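Local coordinates for polyphosphate kinase (Porphyromonas gingivalis, PDB 2O8R), which probably catalyses the reversible transfer of the terminal phosphate of ATP onto a growing long-chain polyphosphate, at residues F156-R167 with D228-D239. The protein carries 3 engineered substitutions. Numbering follows the deposited sequence.
Sequences FIRSGRVYLAVR and DSYSIKVSRDAD
Tyr-163 and Ile-232 form a hydrogen-bonded pair of an antiparallel ladder in the mixed sheet of the polyphosphate kinase middle domain. Tyr-163 N gives to Ile-232 O at 3.1 Å, and Ile-232 N returns a bond to Tyr-163 O. Ala-165 and Tyr-230 repeat this pair of hydrogen bonds. Strand 178-183 lies beside 163-169 and strand 268-272 beside 225-235, so both strands are interior.

Apolar packing covers the face that carries Ile-232. Ile-232 CG1 sits between its own backbone N and carbonyl carbon (chi1 54°), 3.8 Å from Tyr-163 CB. Ile-232 CD1 meets Ile-157 CD1 at 3.9 Å. Ile-157 CG2 touches Val-234 CG1 and also lies over one face of the Tyr-163 ring, toward its rim.

Flat groups meet at two places. Tyr-230 OH sits over the centre of the Arg-167 guanidinium, 3.8 Å from Arg-167 CZ, with ring and guanidinium planes 89° apart. Arg-236 NH1 lies over one face of the Phe-156 ring. Pro-141 of the second subunit also packs on Phe-156.

Polar contacts join Ser-159 to the chain that follows strand 225-235. Ser-159 OG donates to Asp-239 OD1 at 2.7 Å, and Ser-159 N adds a weak bond to it. The Ser-159 hydroxyl reaches OD1 obliquely, 43° off the plane of the carboxylate.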
loop_
_atom_site.group_PDB
_atom_site.type_symbol
_atom_site.label_atom_id
_atom_site.label_comp_id
_atom_site.label_asym_id
_atom_site.label_seq_id
_atom_site.Cartn_x
_atom_site.Cartn_y
_atom_site.Cartn_z
ATOM N N PHE A 156 11.095 22.027 11.608
ATOM C CA PHE A 156 11.684 21.112 10.640
ATOM C C PHE A 156 11.021 21.320 9.285
ATOM O O PHE A 156 9.852 21.692 9.209
ATOM C CB PHE A 156 11.451 19.674 11.101
ATOM C CG PHE A 156 12.285 18.662 10.385
ATOM C CD1 PHE A 156 13.605 18.440 10.766
ATOM C CD2 PHE A 156 11.757 17.920 9.336
ATOM C CE1 PHE A 156 14.386 17.506 10.106
ATOM C CE2 PHE A 156 12.532 16.972 8.676
ATOM C CZ PHE A 156 13.849 16.763 9.065
ATOM N N ILE A 157 11.770 21.090 8.216
ATOM C CA ILE A 157 11.217 21.084 6.866
ATOM C C ILE A 157 11.543 19.732 6.236
ATOM O O ILE A 157 12.697 19.462 5.911
ATOM C CB ILE A 157 11.798 22.237 6.010
ATOM C CG1 ILE A 157 11.412 23.586 6.606
ATOM C CG2 ILE A 157 11.317 22.165 4.566
ATOM C CD1 ILE A 157 11.980 24.777 5.856
ATOM N N ARG A 158 10.527 18.883 6.089
ATOM C CA ARG A 158 10.708 17.520 5.570
ATOM C C ARG A 158 11.092 17.482 4.098
ATOM O O ARG A 158 10.751 18.378 3.312
ATOM C CB ARG A 158 9.444 16.691 5.770
ATOM C CG ARG A 158 8.953 16.670 7.195
ATOM C CD ARG A 158 7.708 15.854 7.308
ATOM N NE ARG A 158 7.913 14.446 6.972
ATOM C CZ ARG A 158 6.921 13.565 6.857
ATOM N NH1 ARG A 158 5.663 13.956 7.041
ATOM N NH2 ARG A 158 7.175 12.298 6.550
ATOM N N SER A 159 11.804 16.425 3.734
ATOM C CA SER A 159 12.274 16.278 2.377
ATOM C C SER A 159 11.170 15.695 1.510
ATOM O O SER A 159 10.226 15.068 2.015
ATOM C CB SER A 159 13.551 15.433 2.322
ATOM O OG SER A 159 13.329 14.142 2.848
ATOM N N GLY A 160 11.277 15.946 0.207
ATOM C CA GLY A 160 10.336 15.416 -0.777
ATOM C C GLY A 160 8.987 16.097 -0.767
ATOM O O GLY A 160 8.124 15.779 -1.576
ATOM N N ARG A 161 8.804 17.030 0.164
ATOM C CA ARG A 161 7.568 17.795 0.260
ATOM C C ARG A 161 7.754 19.205 -0.309
ATOM O O ARG A 161 8.878 19.643 -0.578
ATOM C CB ARG A 161 7.085 17.855 1.716
ATOM C CG ARG A 161 6.814 16.495 2.356
ATOM C CD ARG A 161 5.529 15.850 1.836
ATOM N NE ARG A 161 4.362 16.112 2.685
ATOM C CZ ARG A 161 3.480 17.086 2.471
ATOM N NH1 ARG A 161 3.632 17.908 1.442
ATOM N NH2 ARG A 161 2.445 17.242 3.285
ATOM N N VAL A 162 6.645 19.906 -0.501
ATOM C CA VAL A 162 6.681 21.276 -0.943
ATOM C C VAL A 162 6.183 22.109 0.211
ATOM O O VAL A 162 5.175 21.775 0.826
ATOM C CB VAL A 162 5.757 21.488 -2.131
ATOM C CG1 VAL A 162 5.630 22.962 -2.452
ATOM C CG2 VAL A 162 6.267 20.729 -3.322
ATOM N N TYR A 163 6.912 23.171 0.527
ATOM C CA TYR A 163 6.455 24.141 1.521
ATOM C C TYR A 163 6.409 25.520 0.896
ATOM O O TYR A 163 7.085 25.804 -0.110
ATOM C CB TYR A 163 7.390 24.201 2.720
ATOM C CG TYR A 163 7.441 22.980 3.596
ATOM C CD1 TYR A 163 6.970 23.026 4.902
ATOM C CD2 TYR A 163 7.993 21.789 3.138
ATOM C CE1 TYR A 163 7.039 21.913 5.723
ATOM C CE2 TYR A 163 8.062 20.665 3.953
ATOM C CZ TYR A 163 7.581 20.731 5.241
ATOM O OH TYR A 163 7.654 19.619 6.054
ATOM N N LEU A 164 5.602 26.373 1.511
ATOM C CA LEU A 164 5.486 27.758 1.121
ATOM C C LEU A 164 6.089 28.585 2.228
ATOM O O LEU A 164 5.668 28.499 3.390
ATOM C CB LEU A 164 4.017 28.119 0.962
ATOM C CG LEU A 164 3.355 28.256 -0.407
ATOM C CD1 LEU A 164 4.250 27.894 -1.582
ATOM C CD2 LEU A 164 2.087 27.432 -0.402
ATOM N N ALA A 165 7.103 29.363 1.881
ATOM C CA ALA A 165 7.591 30.386 2.791
ATOM C C ALA A 165 6.898 31.690 2.430
ATOM O O ALA A 165 6.968 32.138 1.286
ATOM C CB ALA A 165 9.079 30.524 2.691
ATOM N N VAL A 166 6.211 32.269 3.410
ATOM C CA VAL A 166 5.426 33.497 3.243
ATOM C C VAL A 166 6.089 34.664 3.969
ATOM O O VAL A 166 6.499 34.525 5.119
ATOM C CB VAL A 166 4.009 33.339 3.864
ATOM C CG1 VAL A 166 3.205 34.607 3.710
ATOM C CG2 VAL A 166 3.266 32.168 3.252
ATOM N N ARG A 167 6.190 35.807 3.297
ATOM C CA ARG A 167 6.662 37.047 3.917
ATOM C C ARG A 167 5.476 37.902 4.348
ATOM O O ARG A 167 4.566 38.153 3.558
ATOM C CB ARG A 167 7.518 37.833 2.932
ATOM C CG ARG A 167 7.938 39.191 3.424
ATOM C CD ARG A 167 9.072 39.736 2.584
ATOM N NE ARG A 167 8.611 40.293 1.322
ATOM C CZ ARG A 167 9.422 40.738 0.369
ATOM N NH1 ARG A 167 10.738 40.684 0.540
ATOM N NH2 ARG A 167 8.917 41.233 -0.756
ATOM N N ASP A 228 4.380 38.167 -0.121
ATOM C CA ASP A 228 4.765 37.244 -1.155
ATOM C C ASP A 228 4.858 35.876 -0.508
ATOM O O ASP A 228 4.964 35.763 0.716
ATOM C CB ASP A 228 6.121 37.649 -1.742
ATOM C CG ASP A 228 6.258 37.304 -3.223
ATOM O OD1 ASP A 228 5.655 36.309 -3.690
ATOM O OD2 ASP A 228 6.989 38.040 -3.922
ATOM N N SER A 229 4.775 34.840 -1.331
ATOM C CA SER A 229 5.136 33.508 -0.900
ATOM C C SER A 229 5.999 32.877 -1.977
ATOM O O SER A 229 5.960 33.294 -3.140
ATOM C CB SER A 229 3.900 32.661 -0.587
ATOM O OG SER A 229 3.149 32.379 -1.749
ATOM N N TYR A 230 6.805 31.900 -1.569
ATOM C CA TYR A 230 7.735 31.225 -2.465
ATOM C C TYR A 230 7.786 29.746 -2.112
ATOM O O TYR A 230 7.823 29.381 -0.929
ATOM C CB TYR A 230 9.132 31.817 -2.331
ATOM C CG TYR A 230 9.174 33.312 -2.080
ATOM C CD1 TYR A 230 9.352 34.208 -3.132
ATOM C CD2 TYR A 230 9.049 33.828 -0.786
ATOM C CE1 TYR A 230 9.403 35.569 -2.904
ATOM C CE2 TYR A 230 9.091 35.192 -0.553
ATOM C CZ TYR A 230 9.273 36.058 -1.617
ATOM O OH TYR A 230 9.321 37.414 -1.392
ATOM N N SER A 231 7.767 28.900 -3.139
ATOM C CA SER A 231 7.803 27.457 -2.947
ATOM C C SER A 231 9.227 27.068 -2.651
ATOM O O SER A 231 10.160 27.541 -3.305
ATOM C CB SER A 231 7.323 26.707 -4.194
ATOM O OG SER A 231 6.013 27.096 -4.554
ATOM N N ILE A 232 9.389 26.217 -1.649
ATOM C CA ILE A 232 10.686 25.660 -1.327
ATOM C C ILE A 232 10.614 24.142 -1.239
ATOM O O ILE A 232 9.535 23.567 -1.098
ATOM C CB ILE A 232 11.250 26.231 -0.016
ATOM C CG1 ILE A 232 10.238 26.063 1.126
ATOM C CG2 ILE A 232 11.664 27.689 -0.210
ATOM C CD1 ILE A 232 10.809 26.313 2.499
ATOM N N LYS A 233 11.782 23.513 -1.321
ATOM C CA LYS A 233 11.938 22.068 -1.262
ATOM C C LYS A 233 13.350 21.781 -0.765
ATOM O O LYS A 233 14.309 22.430 -1.189
ATOM C CB LYS A 233 11.738 21.483 -2.658
ATOM C CG LYS A 233 12.165 20.031 -2.851
ATOM C CD LYS A 233 12.017 19.638 -4.318
ATOM C CE LYS A 233 12.813 18.396 -4.663
ATOM N NZ LYS A 233 12.214 17.164 -4.091
ATOM N N VAL A 234 13.484 20.825 0.141
ATOM C CA VAL A 234 14.803 20.393 0.572
ATOM C C VAL A 234 14.935 18.904 0.317
ATOM O O VAL A 234 14.010 18.156 0.592
ATOM C CB VAL A 234 15.075 20.763 2.067
ATOM C CG1 VAL A 234 13.918 20.370 2.955
ATOM C CG2 VAL A 234 16.366 20.148 2.575
ATOM N N SER A 235 16.054 18.479 -0.265
ATOM C CA SER A 235 16.406 17.058 -0.270
ATOM C C SER A 235 17.431 16.868 0.826
ATOM O O SER A 235 18.331 17.697 0.972
ATOM C CB SER A 235 17.021 16.625 -1.600
ATOM O OG SER A 235 16.291 17.105 -2.713
ATOM N N ARG A 236 17.302 15.798 1.603
ATOM C CA ARG A 236 18.347 15.455 2.576
ATOM C C ARG A 236 18.678 13.962 2.596
ATOM O O ARG A 236 17.923 13.154 2.044
ATOM C CB ARG A 236 18.012 15.976 3.977
ATOM C CG ARG A 236 16.622 15.660 4.485
ATOM C CD ARG A 236 16.434 16.263 5.859
ATOM N NE ARG A 236 16.747 17.685 5.857
ATOM C CZ ARG A 236 15.913 18.628 6.279
ATOM N NH1 ARG A 236 14.730 18.289 6.752
ATOM N NH2 ARG A 236 16.263 19.904 6.244
ATOM N N ASP A 237 19.816 13.618 3.213
ATOM C CA ASP A 237 20.307 12.226 3.307
ATOM C C ASP A 237 19.344 11.288 4.051
ATOM O O ASP A 237 19.219 10.114 3.693
ATOM C CB ASP A 237 21.710 12.179 3.934
ATOM C CG ASP A 237 21.717 12.574 5.414
ATOM O OD1 ASP A 237 20.979 13.508 5.800
ATOM O OD2 ASP A 237 22.466 11.951 6.197
ATOM N N ALA A 238 18.683 11.825 5.082
ATOM C CA ALA A 238 17.549 11.191 5.770
ATOM C C ALA A 238 16.786 12.252 6.576
ATOM O O ALA A 238 17.345 13.284 6.920
ATOM C CB ALA A 238 18.024 10.064 6.676
ATOM N N ASP A 239 15.513 12.003 6.873
ATOM C CA ASP A 239 14.707 12.943 7.660
ATOM C C ASP A 239 14.913 12.762 9.156
ATOM O O ASP A 239 14.236 11.941 9.783
ATOM C CB ASP A 239 13.217 12.791 7.344
ATOM C CG ASP A 239 12.760 13.684 6.204
ATOM O OD1 ASP A 239 13.627 14.336 5.561
ATOM O OD2 ASP A 239 11.528 13.726 5.960
#